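PDB 1O1Z: glycerophosphodiester phosphodiesterase from Thermotoga maritima, which belongs to the glycerophosphodiester phosphodiesterase family, enzymes built on a TIM-barrel fold. Local coordinates for residues V79-L82 with K83-T86; T91-K94 with E95-N99; I160-F163 with V164-V167; Y186-E189 with V190-F194. One frame throughout, in Å; residues are numbered along the deposited sequence. Where two conformers were deposited one is given.

The four contacts fall into two pairs on opposite sides of the chain's centre. Contacts 1 and 2 lie on the successive helices 79-85 and 93-99, their centres about 15 Å apart, and a salt bridge joins them, Lys83 NZ to Glu95 OE1 at 2.7 Å. Contacts 3 and 4 belong to helices 160-170 and 185-196 on the outside of the barrel, with centres about 12 Å apart; there the touch is apolar, Val167 CG1 meeting Phe194 CE1 at 3.7 Å. Between contacts 2 and 3 the nearest atoms are about 22 Å apart. Contact 2 approaches the bound sodium ion, which lies about 7 Å from the side chain of Phe97 and is bound by Ser123 and Arg126.

Contact 1: residues V79-L82 with K83-T86; sequences VSEL and KELT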
ATOM      1  N   VAL A  79      -8.032 -16.189 -13.420  1.00 10.08           N
ATOM      2  CA  VAL A  79      -6.919 -16.459 -12.506  1.00 12.27           C
ATOM      3  C   VAL A  79      -6.071 -17.655 -12.972  1.00  9.78           C
ATOM      4  O   VAL A  79      -4.845 -17.573 -13.010  1.00 10.08           O
ATOM      5  CB  VAL A  79      -7.390 -16.677 -11.049  1.00 15.04           C
ATOM      6  CG1 VAL A  79      -6.247 -17.115 -10.174  1.00 18.02           C
ATOM      7  CG2 VAL A  79      -7.990 -15.398 -10.479  1.00 16.81           C
ATOM      8  N   SER A  80      -6.725 -18.743 -13.369  1.00 11.70           N
ATOM      9  CA  SER A  80      -6.015 -19.924 -13.850  1.00  9.17           C
ATOM     10  C   SER A  80      -5.142 -19.590 -15.063  1.00  7.92           C
ATOM     11  O   SER A  80      -3.990 -20.002 -15.137  1.00  9.79           O
ATOM     12  CB  SER A  80      -7.002 -21.042 -14.189  1.00 12.94           C
ATOM     13  OG  SER A  80      -6.270 -22.201 -14.580  1.00 13.93           O
ATOM     14  N   GLU A  81      -5.701 -18.833 -16.020  1.00  8.03           N
ATOM     15  CA  GLU A  81      -4.959 -18.422 -17.211  1.00  9.04           C
ATOM     16  C   GLU A  81      -3.751 -17.551 -16.855  1.00  8.23           C
ATOM     17  O   GLU A  81      -2.680 -17.725 -17.408  1.00  9.80           O
ATOM     18  CB  GLU A  81      -5.889 -17.684 -18.166  1.00  9.80           C
ATOM     19  CG  GLU A  81      -6.857 -18.643 -18.848  1.00 11.40           C
ATOM     20  CD  GLU A  81      -8.021 -17.982 -19.563  1.00 18.65           C
ATOM     21  OE1 GLU A  81      -8.240 -16.746 -19.452  1.00 14.57           O
ATOM     22  OE2 GLU A  81      -8.758 -18.729 -20.245  1.00 19.01           O
ATOM     23  N   LEU A  82      -3.937 -16.643 -15.906  1.00  8.77           N
ATOM     24  CA  LEU A  82      -2.849 -15.784 -15.440  1.00  9.17           C
ATOM     25  C   LEU A  82      -1.737 -16.574 -14.776  1.00  7.91           C
ATOM     26  O   LEU A  82      -0.568 -16.314 -14.981  1.00  9.37           O
ATOM     27  CB  LEU A  82      -3.375 -14.703 -14.495  1.00  9.90           C
ATOM     28  CG  LEU A  82      -4.291 -13.686 -15.179  1.00  9.14           C
ATOM     29  CD1 LEU A  82      -5.055 -12.856 -14.159  1.00 13.91           C
ATOM     30  CD2 LEU A  82      -3.494 -12.806 -16.142  1.00 12.61           C
ATOM     31  N   LYS A  83      -2.112 -17.541 -13.957  1.00  9.92           N
ATOM     32  CA  LYS A  83      -1.129 -18.422 -13.336  1.00  9.68           C
ATOM     33  C   LYS A  83      -0.392 -19.276 -14.372  1.00  7.62           C
ATOM     34  O   LYS A  83       0.806 -19.486 -14.250  1.00  9.47           O
ATOM     35  CB  LYS A  83      -1.825 -19.286 -12.287  1.00 10.47           C
ATOM     36  CG  LYS A  83      -2.096 -18.473 -11.010  1.00 14.21           C
ATOM     37  CD  LYS A  83      -2.733 -19.241  -9.903  1.00 19.45           C
ATOM     38  CE  LYS A  83      -2.947 -18.373  -8.669  1.00 17.96           C
ATOM     39  NZ  LYS A  83      -1.734 -18.169  -7.844  1.00 16.13           N
ATOM     40  N   GLU A  84      -1.093 -19.752 -15.393  1.00  8.91           N
ATOM     41  CA  GLU A  84      -0.434 -20.506 -16.442  1.00 10.50           C
ATOM     42  C   GLU A  84       0.590 -19.623 -17.161  1.00  9.05           C
ATOM     43  O   GLU A  84       1.715 -20.032 -17.392  1.00 11.02           O
ATOM     44  CB  GLU A  84      -1.455 -21.056 -17.452  0.65 13.57           C
ATOM     45  CG  GLU A  84      -2.455 -22.049 -16.870  0.65 14.60           C
ATOM     46  CD  GLU A  84      -3.751 -22.145 -17.674  0.65 21.62           C
ATOM     47  OE1 GLU A  84      -3.669 -22.229 -18.914  0.65 22.97           O
ATOM     48  OE2 GLU A  84      -4.861 -22.134 -17.075  0.65 14.02           O
ATOM     49  N   LEU A  85       0.179 -18.410 -17.526  1.00  8.55           N
ATOM     50  CA  LEU A  85       1.048 -17.478 -18.261  1.00 10.10           C
ATOM     51  C   LEU A  85       2.292 -17.051 -17.490  1.00 10.05           C
ATOM     52  O   LEU A  85       3.354 -16.836 -18.079  1.00 13.52           O
ATOM     53  CB  LEU A  85       0.260 -16.225 -18.629  1.00 10.75           C
ATOM     54  CG  LEU A  85      -0.775 -16.429 -19.721  1.00 11.45           C
ATOM     55  CD1 LEU A  85      -1.744 -15.263 -19.767  1.00 15.56           C
ATOM     56  CD2 LEU A  85      -0.114 -16.659 -21.073  1.00 17.36           C
ATOM     57  N   THR A  86       2.165 -16.950 -16.169  1.00  9.23           N
ATOM     58  CA  THR A  86       3.258 -16.484 -15.299  1.00 10.05           C
ATOM     59  C   THR A  86       3.957 -17.640 -14.554  1.00 12.13           C
ATOM     60  O   THR A  86       4.732 -17.399 -13.638  1.00 13.52           O
ATOM     61  CB  THR A  86       2.750 -15.473 -14.249  1.00 10.21           C
ATOM     62  OG1 THR A  86       1.754 -16.087 -13.428  1.00 10.50           O
ATOM     63  CG2 THR A  86       2.074 -14.272 -14.886  1.00 11.72           C
TER
HETATM   64  O   HOH W   1      -3.028 -19.383 -20.200  1.00 51.81           O
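Val79 and Lys83, one helical turn apart, lie side by side and point the same way. The lysine chain runs along the valine, so that Val79 CG1 packs against Lys83 CE at 3.8 Å. Val79 CG1 is turned there by a chi1 of 173°, anti to the backbone N. The lysine is straight as far as CE and bends only at its last torsion, taking NZ to Glu95 and to the carbonyl of Ile90.

On another side of the helix Ser80 meets Glu84, whose side chain has two conformers; what follows holds for the one given. Ser80 OG donates to Glu84 OE2 over 2.9 Å, meeting the carboxylate oxygen on its anti lone pair. The same oxygen lies 3.0 Å from Ser80 O without a bond. The other oxygen, Glu84 OE1, accepts a hydrogen bond from a water that also donates to Glu81 O, bridging side chain and backbone.

The helix closes at Thr86, the first residue to leave helical geometry. A chi1 of 60° sets its OG1 between backbone N and carbonyl carbon, from where it donates to Leu82 O at 2.8 Å. Thr86 N reaches that carbonyl too, at 3.0 Å, from the opposite face of its plane, so one oxygen is gripped twice by a single residue. Thr86 OG1 in turn accepts a hydrogen bond from Ile90 N.

Leu82 and Thr86 rest on Leu64 of strand 63-64, Leu85 packs on Leu70 and Val72 of strand 70-73, and Val79 touches Thr92, just before helix 93-99.

Contact 2: residues T91-K94 with E95-N99; sequences TTLK and EVFEN
Thr92 and Glu95 form a capping box at the start of helix 93-99. The side chain of each accepts from the other's backbone N-H: Glu95 N donates to Thr92 OG1 at 3.2 Å, and Thr92 N donates to Glu95 OE1, also at 3.2 Å, on the anti lone pair of that oxygen. Glu95 OE1 is busy beyond the box. It takes the salt bridge from Lys83 NZ and a weak bond from a water that also lies 3.0 Å from Thr91 OG1, and the lysine would tend to stabilise the carboxylate's negative charge.

Further along, Val96 N, Phe97 N and Glu98 N are satisfied by the carbonyls of Thr92, Leu93 and Lys94. Glu95 O receives Asn99 ND2 at 2.8 Å, besides a weak bond from Asn99 N. On the helix surface Lys94 NZ makes a salt bridge to Glu98 OE2 at 2.7 Å, coming from the syn side and 19° out of the carboxylate plane.

The apolar side packs against strands 56-58 and 105-110 and helix 30-38. Val96 touches Val58, Ile106 and Phe33, while Leu93 and Phe97 both reach strand 105-110. Across the turn, Leu93 CG sits over the face of the Phe97 ring, 4.2 Å from its centroid and 25° off the normal.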
ATOM      1  N   THR A  91      -0.249 -14.043  -7.884  1.00 10.36           N
ATOM      2  CA  THR A  91      -1.029 -14.530  -6.777  1.00  9.20           C
ATOM      3  C   THR A  91      -2.325 -13.756  -6.571  1.00 11.05           C
ATOM      4  O   THR A  91      -2.577 -12.764  -7.220  1.00 11.79           O
ATOM      5  CB  THR A  91      -0.154 -14.578  -5.496  1.00 14.52           C
ATOM      6  OG1 THR A  91      -0.809 -15.305  -4.449  1.00 15.85           O
ATOM      7  CG2 THR A  91       0.134 -13.230  -4.927  1.00 14.68           C
ATOM      8  N   THR A  92      -3.167 -14.302  -5.722  1.00 12.73           N
ATOM      9  CA  THR A  92      -4.462 -13.698  -5.409  1.00 11.23           C
ATOM     10  C   THR A  92      -4.413 -13.155  -3.999  1.00 10.61           C
ATOM     11  O   THR A  92      -3.601 -13.569  -3.172  1.00 10.93           O
ATOM     12  CB  THR A  92      -5.563 -14.714  -5.495  1.00 12.95           C
ATOM     13  OG1 THR A  92      -5.347 -15.772  -4.552  1.00 13.42           O
ATOM     14  CG2 THR A  92      -5.581 -15.402  -6.894  1.00 20.49           C
ATOM     15  N   LEU A  93      -5.311 -12.229  -3.700  1.00 10.51           N
ATOM     16  CA  LEU A  93      -5.380 -11.699  -2.345  1.00  9.66           C
ATOM     17  C   LEU A  93      -5.677 -12.810  -1.331  1.00 10.59           C
ATOM     18  O   LEU A  93      -5.082 -12.851  -0.258  1.00 12.12           O
ATOM     19  CB  LEU A  93      -6.401 -10.565  -2.287  1.00 12.16           C
ATOM     20  CG  LEU A  93      -6.514  -9.881  -0.939  1.00 11.39           C
ATOM     21  CD1 LEU A  93      -5.157  -9.220  -0.574  1.00 13.23           C
ATOM     22  CD2 LEU A  93      -7.636  -8.851  -0.979  1.00 12.14           C
ATOM     23  N   LYS A  94      -6.587 -13.711  -1.690  1.00 11.17           N
ATOM     24  CA  LYS A  94      -6.868 -14.881  -0.863  1.00 12.89           C
ATOM     25  C   LYS A  94      -5.593 -15.650  -0.465  1.00 12.03           C
ATOM     26  O   LYS A  94      -5.394 -16.022   0.721  1.00 11.98           O
ATOM     27  CB  LYS A  94      -7.832 -15.818  -1.591  1.00 13.32           C
ATOM     28  CG  LYS A  94      -8.062 -17.186  -0.922  1.00 20.48           C
ATOM     29  CD  LYS A  94      -9.099 -17.997  -1.690  1.00 24.49           C
ATOM     30  CE  LYS A  94      -9.312 -19.381  -1.062  1.00 32.92           C
ATOM     31  NZ  LYS A  94      -8.099 -20.239  -1.213  1.00 40.21           N
ATOM     32  N   GLU A  95      -4.727 -15.909  -1.444  1.00 10.89           N
ATOM     33  CA  GLU A  95      -3.475 -16.627  -1.196  1.00 11.32           C
ATOM     34  C   GLU A  95      -2.498 -15.848  -0.306  1.00 10.75           C
ATOM     35  O   GLU A  95      -1.801 -16.429   0.538  1.00 11.78           O
ATOM     36  CB  GLU A  95      -2.822 -17.007  -2.529  1.00 14.99           C
ATOM     37  CG  GLU A  95      -3.602 -18.060  -3.267  1.00 16.95           C
ATOM     38  CD  GLU A  95      -3.056 -18.383  -4.634  1.00 31.84           C
ATOM     39  OE1 GLU A  95      -2.913 -17.464  -5.471  1.00 23.92           O
ATOM     40  OE2 GLU A  95      -2.784 -19.573  -4.873  1.00 35.46           O
ATOM     41  N   VAL A  96      -2.461 -14.527  -0.453  1.00  9.76           N
ATOM     42  CA  VAL A  96      -1.617 -13.718   0.429  1.00  8.77           C
ATOM     43  C   VAL A  96      -2.062 -13.886   1.879  1.00 10.13           C
ATOM     44  O   VAL A  96      -1.234 -14.076   2.766  1.00 11.08           O
ATOM     45  CB  VAL A  96      -1.599 -12.242   0.017  1.00 10.71           C
ATOM     46  CG1 VAL A  96      -0.785 -11.431   0.987  1.00 12.44           C
ATOM     47  CG2 VAL A  96      -1.044 -12.090  -1.395  1.00 11.24           C
ATOM     48  N   PHE A  97      -3.374 -13.829   2.113  1.00 11.01           N
ATOM     49  CA  PHE A  97      -3.898 -13.977   3.475  1.00  9.80           C
ATOM     50  C   PHE A  97      -3.527 -15.342   4.065  1.00 13.01           C
ATOM     51  O   PHE A  97      -3.270 -15.438   5.256  1.00 14.28           O
ATOM     52  CB  PHE A  97      -5.425 -13.835   3.506  1.00 10.73           C
ATOM     53  CG  PHE A  97      -5.962 -12.441   3.291  1.00 10.69           C
ATOM     54  CD1 PHE A  97      -5.163 -11.322   3.159  1.00 11.20           C
ATOM     55  CD2 PHE A  97      -7.333 -12.259   3.239  1.00 14.07           C
ATOM     56  CE1 PHE A  97      -5.723 -10.062   2.977  1.00 11.54           C
ATOM     57  CE2 PHE A  97      -7.876 -11.008   3.060  1.00 13.02           C
ATOM     58  CZ  PHE A  97      -7.077  -9.925   2.944  1.00 11.00           C
ATOM     59  N   GLU A  98      -3.490 -16.383   3.227  1.00 12.29           N
ATOM     60  CA  GLU A  98      -3.109 -17.726   3.688  1.00 13.23           C
ATOM     61  C   GLU A  98      -1.634 -17.839   4.070  1.00 14.03           C
ATOM     62  O   GLU A  98      -1.252 -18.746   4.822  1.00 17.45           O
ATOM     63  CB  GLU A  98      -3.457 -18.748   2.586  1.00 14.75           C
ATOM     64  CG  GLU A  98      -4.948 -18.932   2.427  1.00 19.21           C
ATOM     65  CD  GLU A  98      -5.368 -19.673   1.158  1.00 30.14           C
ATOM     66  OE1 GLU A  98      -4.505 -20.018   0.320  1.00 27.90           O
ATOM     67  OE2 GLU A  98      -6.586 -19.901   1.001  1.00 32.19           O
ATOM     68  N   ASN A  99      -0.801 -16.938   3.561  1.00 12.67           N
ATOM     69  CA  ASN A  99       0.653 -16.995   3.724  1.00 14.20           C
ATOM     70  C   ASN A  99       1.316 -15.892   4.567  1.00 17.98           C
ATOM     71  O   ASN A  99       2.533 -15.939   4.836  1.00 17.58           O
ATOM     72  CB  ASN A  99       1.283 -17.085   2.337  1.00 16.83           C
ATOM     73  CG  ASN A  99       1.029 -18.430   1.697  1.00 21.29           C
ATOM     74  OD1 ASN A  99       1.666 -19.426   2.076  1.00 24.55           O
ATOM     75  ND2 ASN A  99       0.076 -18.493   0.765  1.00 14.34           N
TER
HETATM   76  O   HOH W   2      -0.159 -17.968  -5.592  1.00 32.84           O

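Contact 3: residues I160-F163 with V164-V167; sequences IENF and VERV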
ATOM      1  N   ILE A 160      -4.533  22.512  -0.901  1.00 16.38           N
ATOM      2  CA  ILE A 160      -4.210  22.164   0.483  1.00 13.80           C
ATOM      3  C   ILE A 160      -5.390  22.446   1.397  1.00 11.84           C
ATOM      4  O   ILE A 160      -5.727  21.612   2.236  1.00 12.15           O
ATOM      5  CB  ILE A 160      -2.915  22.873   0.979  1.00 16.74           C
ATOM      6  CG1 ILE A 160      -1.711  22.350   0.206  1.00 24.00           C
ATOM      7  CG2 ILE A 160      -2.729  22.686   2.492  1.00 20.65           C
ATOM      8  CD1 ILE A 160      -0.368  22.824   0.739  1.00 30.95           C
ATOM      9  N   GLU A 161      -6.063  23.578   1.224  1.00 12.39           N
ATOM     10  CA  GLU A 161      -7.183  23.904   2.080  1.00 13.42           C
ATOM     11  C   GLU A 161      -8.304  22.881   1.972  1.00 12.37           C
ATOM     12  O   GLU A 161      -8.878  22.474   2.977  1.00 14.03           O
ATOM     13  CB  GLU A 161      -7.716  25.311   1.764  1.00 16.27           C
ATOM     14  CG  GLU A 161      -8.738  25.796   2.763  1.00 21.64           C
ATOM     15  CD  GLU A 161      -8.899  27.312   2.787  1.00 25.17           C
ATOM     16  OE1 GLU A 161      -8.312  28.000   1.932  1.00 28.72           O
ATOM     17  OE2 GLU A 161      -9.621  27.801   3.665  1.00 39.19           O
ATOM     18  N   ASN A 162      -8.609  22.454   0.749  1.00 13.70           N
ATOM     19  CA  ASN A 162      -9.656  21.474   0.537  1.00 15.64           C
ATOM     20  C   ASN A 162      -9.251  20.126   1.110  1.00 13.86           C
ATOM     21  O   ASN A 162     -10.083  19.396   1.629  1.00 16.74           O
ATOM     22  CB  ASN A 162      -9.966  21.346  -0.953  1.00 17.38           C
ATOM     23  CG  ASN A 162     -10.743  22.562  -1.508  1.00 25.53           C
ATOM     24  OD1 ASN A 162     -11.360  23.337  -0.767  1.00 31.04           O
ATOM     25  ND2 ASN A 162     -10.709  22.716  -2.824  1.00 30.06           N
ATOM     26  N   PHE A 163      -7.968  19.795   1.023  1.00 12.25           N
ATOM     27  CA  PHE A 163      -7.492  18.540   1.572  1.00 11.73           C
ATOM     28  C   PHE A 163      -7.618  18.525   3.086  1.00 11.62           C
ATOM     29  O   PHE A 163      -8.054  17.543   3.666  1.00 11.05           O
ATOM     30  CB  PHE A 163      -6.078  18.265   1.145  1.00 15.12           C
ATOM     31  CG  PHE A 163      -5.656  16.869   1.434  1.00 19.09           C
ATOM     32  CD1 PHE A 163      -6.361  15.784   0.913  1.00 21.97           C
ATOM     33  CD2 PHE A 163      -4.594  16.641   2.234  1.00 18.55           C
ATOM     34  CE1 PHE A 163      -5.966  14.492   1.210  1.00 18.09           C
ATOM     35  CE2 PHE A 163      -4.189  15.343   2.528  1.00 17.20           C
ATOM     36  CZ  PHE A 163      -4.881  14.292   2.034  1.00 18.28           C
ATOM     37  N   VAL A 164      -7.239  19.624   3.734  1.00 10.55           N
ATOM     38  CA  VAL A 164      -7.406  19.720   5.179  1.00 10.63           C
ATOM     39  C   VAL A 164      -8.873  19.554   5.575  1.00  9.85           C
ATOM     40  O   VAL A 164      -9.192  18.843   6.516  1.00 11.21           O
ATOM     41  CB  VAL A 164      -6.827  21.050   5.707  1.00 11.99           C
ATOM     42  CG1 VAL A 164      -7.196  21.277   7.177  1.00 15.31           C
ATOM     43  CG2 VAL A 164      -5.310  21.096   5.485  1.00 14.28           C
ATOM     44  N   GLU A 165      -9.782  20.181   4.822  1.00 10.27           N
ATOM     45  CA  GLU A 165     -11.212  20.077   5.078  1.00 12.20           C
ATOM     46  C   GLU A 165     -11.667  18.614   4.956  1.00 10.12           C
ATOM     47  O   GLU A 165     -12.408  18.118   5.776  1.00 12.35           O
ATOM     48  CB  GLU A 165     -11.987  20.961   4.100  1.00 16.00           C
ATOM     49  CG  GLU A 165     -11.833  22.454   4.327  1.00 26.16           C
ATOM     50  CD  GLU A 165     -12.421  23.305   3.197  1.00 33.78           C
ATOM     51  OE1 GLU A 165     -12.981  22.740   2.226  1.00 36.94           O
ATOM     52  OE2 GLU A 165     -12.322  24.549   3.287  1.00 40.81           O
ATOM     53  N   ARG A 166     -11.181  17.928   3.921  1.00  9.19           N
ATOM     54  CA  ARG A 166     -11.556  16.541   3.685  1.00  9.73           C
ATOM     55  C   ARG A 166     -11.100  15.618   4.800  1.00 10.28           C
ATOM     56  O   ARG A 166     -11.827  14.770   5.259  1.00 10.23           O
ATOM     57  CB  ARG A 166     -10.947  16.077   2.375  1.00 11.50           C
ATOM     58  CG  ARG A 166     -11.419  14.734   1.942  1.00 12.59           C
ATOM     59  CD  ARG A 166     -10.805  14.330   0.611  1.00 21.10           C
ATOM     60  NE  ARG A 166     -11.634  13.291   0.088  1.00 23.19           N
ATOM     61  CZ  ARG A 166     -12.195  13.244  -1.108  1.00 16.36           C
ATOM     62  NH1 ARG A 166     -12.001  14.134  -2.100  1.00 18.99           N
ATOM     63  NH2 ARG A 166     -12.961  12.233  -1.319  1.00 14.51           N
ATOM     64  N   VAL A 167      -9.858  15.785   5.219  1.00  9.02           N
ATOM     65  CA  VAL A 167      -9.285  14.932   6.246  1.00  8.26           C
ATOM     66  C   VAL A 167     -10.033  15.148   7.572  1.00  8.53           C
ATOM     67  O   VAL A 167     -10.339  14.186   8.270  1.00 10.75           O
ATOM     68  CB  VAL A 167      -7.773  15.186   6.386  1.00  9.90           C
ATOM     69  CG1 VAL A 167      -7.194  14.444   7.588  1.00 11.50           C
ATOM     70  CG2 VAL A 167      -7.071  14.744   5.134  1.00 10.62           C
TER
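Val167 CG2 rests over one face of the Phe163 ring, a CH-pi contact with the methyl 3.9 Å from the ring centroid and 15° off the normal. It is offset toward the rim, so its closest ring atom is CZ, at 3.8 Å. Phe163 CG stands anti to its own backbone N (chi1 -168°), which swings the ring along the helix toward the residue one turn later. The same methyl lies 3.3 Å from Phe163 O, the carbonyl that accepts from Val167 N.

A turn earlier, Ile160 CG2 and Val164 CG2 approach more loosely, at 4.3 Å. The acidic side is different: Glu161 OE2 and Glu165 OE2 are 4.2 Å apart with their carboxylate planes turned 67° against each other, a like-charge pair on an exposed flank. Asn162 runs alongside Glu165.

All of this is carried by helix 160-170, the helix of a beta-alpha-beta crossover between strands 148-151 and 174-178 of the barrel. The backbone N-H groups of Val164, Glu165, Arg166 and Val167 donate to the carbonyl oxygens of Ile160, Glu161, Asn162 and Phe163.

Farther out, Phe163 packs on Leu136, Ile152 and Tyr157. Arg166, extended from CG to NE, lies on Tyr150 and Leu136, and its NH2 makes salt bridges to Asp140 and Asp137 of helix 136-142. Val167 also touches Tyr150, Pro172 and Ile199.

Contact 4: residues Y186-E189 with V190-F194; sequences YAVE and VLRSF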
ATOM      1  N   TYR A 186       5.472  24.322   4.919  1.00  9.59           N
ATOM      2  CA  TYR A 186       4.028  24.371   5.215  1.00  8.29           C
ATOM      3  C   TYR A 186       3.393  22.979   5.147  1.00  8.70           C
ATOM      4  O   TYR A 186       2.534  22.619   5.958  1.00  9.15           O
ATOM      5  CB  TYR A 186       3.287  25.414   4.356  1.00  8.37           C
ATOM      6  CG  TYR A 186       1.833  25.565   4.760  1.00  9.92           C
ATOM      7  CD1 TYR A 186       1.483  25.910   6.078  1.00 10.96           C
ATOM      8  CD2 TYR A 186       0.810  25.364   3.848  1.00 13.08           C
ATOM      9  CE1 TYR A 186       0.160  26.022   6.465  1.00  9.37           C
ATOM     10  CE2 TYR A 186      -0.524  25.485   4.238  1.00 13.08           C
ATOM     11  CZ  TYR A 186      -0.835  25.824   5.544  1.00 13.11           C
ATOM     12  OH  TYR A 186      -2.163  25.941   5.921  1.00 15.86           O
ATOM     13  N   ALA A 187       3.821  22.159   4.191  1.00  9.37           N
ATOM     14  CA  ALA A 187       3.373  20.777   4.153  1.00 10.37           C
ATOM     15  C   ALA A 187       3.725  20.036   5.431  1.00  8.72           C
ATOM     16  O   ALA A 187       2.904  19.319   5.971  1.00 10.74           O
ATOM     17  CB  ALA A 187       3.956  20.058   2.954  1.00 11.90           C
ATOM     18  N   VAL A 188       4.956  20.218   5.915  1.00  9.44           N
ATOM     19  CA  VAL A 188       5.375  19.624   7.178  1.00  9.43           C
ATOM     20  C   VAL A 188       4.431  20.044   8.309  1.00  8.77           C
ATOM     21  O   VAL A 188       3.978  19.205   9.088  1.00  9.41           O
ATOM     22  CB  VAL A 188       6.815  20.030   7.535  1.00 12.22           C
ATOM     23  CG1 VAL A 188       7.180  19.581   8.966  1.00 14.30           C
ATOM     24  CG2 VAL A 188       7.813  19.477   6.525  1.00 15.14           C
ATOM     25  N   GLU A 189       4.090  21.331   8.347  1.00  7.42           N
ATOM     26  CA  GLU A 189       3.193  21.846   9.365  1.00  6.96           C
ATOM     27  C   GLU A 189       1.806  21.213   9.294  1.00  7.15           C
ATOM     28  O   GLU A 189       1.217  20.834  10.305  1.00  8.94           O
ATOM     29  CB  GLU A 189       3.057  23.355   9.227  1.00  8.39           C
ATOM     30  CG  GLU A 189       2.185  23.972  10.304  1.00 10.57           C
ATOM     31  CD  GLU A 189       2.123  25.479  10.255  1.00 17.88           C
ATOM     32  OE1 GLU A 189       2.790  26.093   9.397  1.00 17.85           O
ATOM     33  OE2 GLU A 189       1.397  26.043  11.111  1.00 20.93           O
ATOM     34  N   VAL A 190       1.267  21.106   8.082  1.00  8.18           N
ATOM     35  CA  VAL A 190      -0.032  20.488   7.871  1.00  7.67           C
ATOM     36  C   VAL A 190      -0.031  19.027   8.345  1.00  8.58           C
ATOM     37  O   VAL A 190      -0.927  18.588   9.040  1.00 10.67           O
ATOM     38  CB  VAL A 190      -0.441  20.597   6.379  1.00 10.52           C
ATOM     39  CG1 VAL A 190      -1.692  19.743   6.080  1.00 12.13           C
ATOM     40  CG2 VAL A 190      -0.673  22.047   5.987  1.00 12.57           C
ATOM     41  N   LEU A 191       1.002  18.285   7.986  1.00  8.58           N
ATOM     42  CA  LEU A 191       1.069  16.887   8.373  1.00 10.00           C
ATOM     43  C   LEU A 191       1.205  16.746   9.885  1.00  9.31           C
ATOM     44  O   LEU A 191       0.624  15.842  10.485  1.00 10.90           O
ATOM     45  CB  LEU A 191       2.224  16.185   7.651  1.00 11.89           C
ATOM     46  CG  LEU A 191       1.988  16.103   6.133  1.00 11.26           C
ATOM     47  CD1 LEU A 191       3.266  15.625   5.445  1.00 20.04           C
ATOM     48  CD2 LEU A 191       0.799  15.210   5.809  1.00 15.51           C
ATOM     49  N   ARG A 192       1.962  17.639  10.516  1.00  8.62           N
ATOM     50  CA  ARG A 192       2.052  17.621  11.979  1.00 10.34           C
ATOM     51  C   ARG A 192       0.689  17.818  12.619  1.00 11.54           C
ATOM     52  O   ARG A 192       0.389  17.215  13.640  1.00 11.28           O
ATOM     53  CB  ARG A 192       3.018  18.686  12.494  1.00 11.04           C
ATOM     54  CG  ARG A 192       4.455  18.377  12.254  1.00 13.43           C
ATOM     55  CD  ARG A 192       5.357  19.507  12.655  1.00 16.36           C
ATOM     56  NE  ARG A 192       6.750  19.144  12.512  1.00 15.10           N
ATOM     57  CZ  ARG A 192       7.742  19.997  12.683  1.00 19.13           C
ATOM     58  NH1 ARG A 192       7.482  21.265  13.013  1.00 19.06           N
ATOM     59  NH2 ARG A 192       8.993  19.580  12.535  1.00 19.08           N
ATOM     60  N   SER A 193      -0.125  18.692  12.042  1.00 10.53           N
ATOM     61  CA  SER A 193      -1.462  18.968  12.584  1.00 12.19           C
ATOM     62  C   SER A 193      -2.328  17.723  12.496  1.00 13.60           C
ATOM     63  O   SER A 193      -3.061  17.411  13.444  1.00 14.48           O
ATOM     64  CB  SER A 193      -2.150  20.156  11.866  0.65 13.09           C
ATOM     65  OG  SER A 193      -2.706  19.806  10.596  0.65 14.38           O
ATOM     66  N   PHE A 194      -2.215  17.008  11.381  1.00 12.82           N
ATOM     67  CA  PHE A 194      -2.973  15.769  11.182  1.00 13.13           C
ATOM     68  C   PHE A 194      -2.535  14.713  12.240  1.00  9.82           C
ATOM     69  O   PHE A 194      -3.351  14.017  12.844  1.00 12.76           O
ATOM     70  CB  PHE A 194      -2.721  15.217   9.769  1.00 12.76           C
ATOM     71  CG  PHE A 194      -3.338  16.029   8.616  1.00 14.58           C
ATOM     72  CD1 PHE A 194      -4.474  16.788   8.796  1.00 15.91           C
ATOM     73  CD2 PHE A 194      -2.765  15.970   7.352  1.00 19.32           C
ATOM     74  CE1 PHE A 194      -5.047  17.509   7.723  1.00 14.41           C
ATOM     75  CE2 PHE A 194      -3.325  16.660   6.272  1.00 16.18           C
ATOM     76  CZ  PHE A 194      -4.470  17.434   6.465  1.00 18.31           C
TER
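With chi1 at -174°, Tyr186 carries its ring alongside the helix to Val190, whose CG2 is turned back toward that ring because it lies anti to its own carbonyl carbon. The methyl sits over the ring face, 3.9 Å from the centroid and 16° off the normal, shifted toward the rim and closest to Tyr186 CZ at 3.8 Å.

Val188 and Arg192 make the second pair, lying side by side and pointing the same way. Val188 CG1 lies over the rim of one face of the guanidinium, 3.6 Å from Arg192 NE, while NE itself is paired in a salt bridge with Glu218, which comes from a loop.

Val190 O accepts from Phe194 N at 3.1 Å and, in the conformer given for Ser193, from Ser193 OG at 2.7 Å. Along the same turns, Val190, Leu191, Arg192 and Ser193 each donate a backbone N-H to the carbonyl oxygen four residues earlier.

Helix 185-196 links strands 174-178 and 200-204 in a beta-alpha-beta unit of the barrel. Leu191 and Phe194 touch Val177 and Leu175 of strand 174-178, respectively, and Tyr186, Val190 and Phe194 pack against Ile160, Val164 and Val167 of the neighbouring helix 160-170.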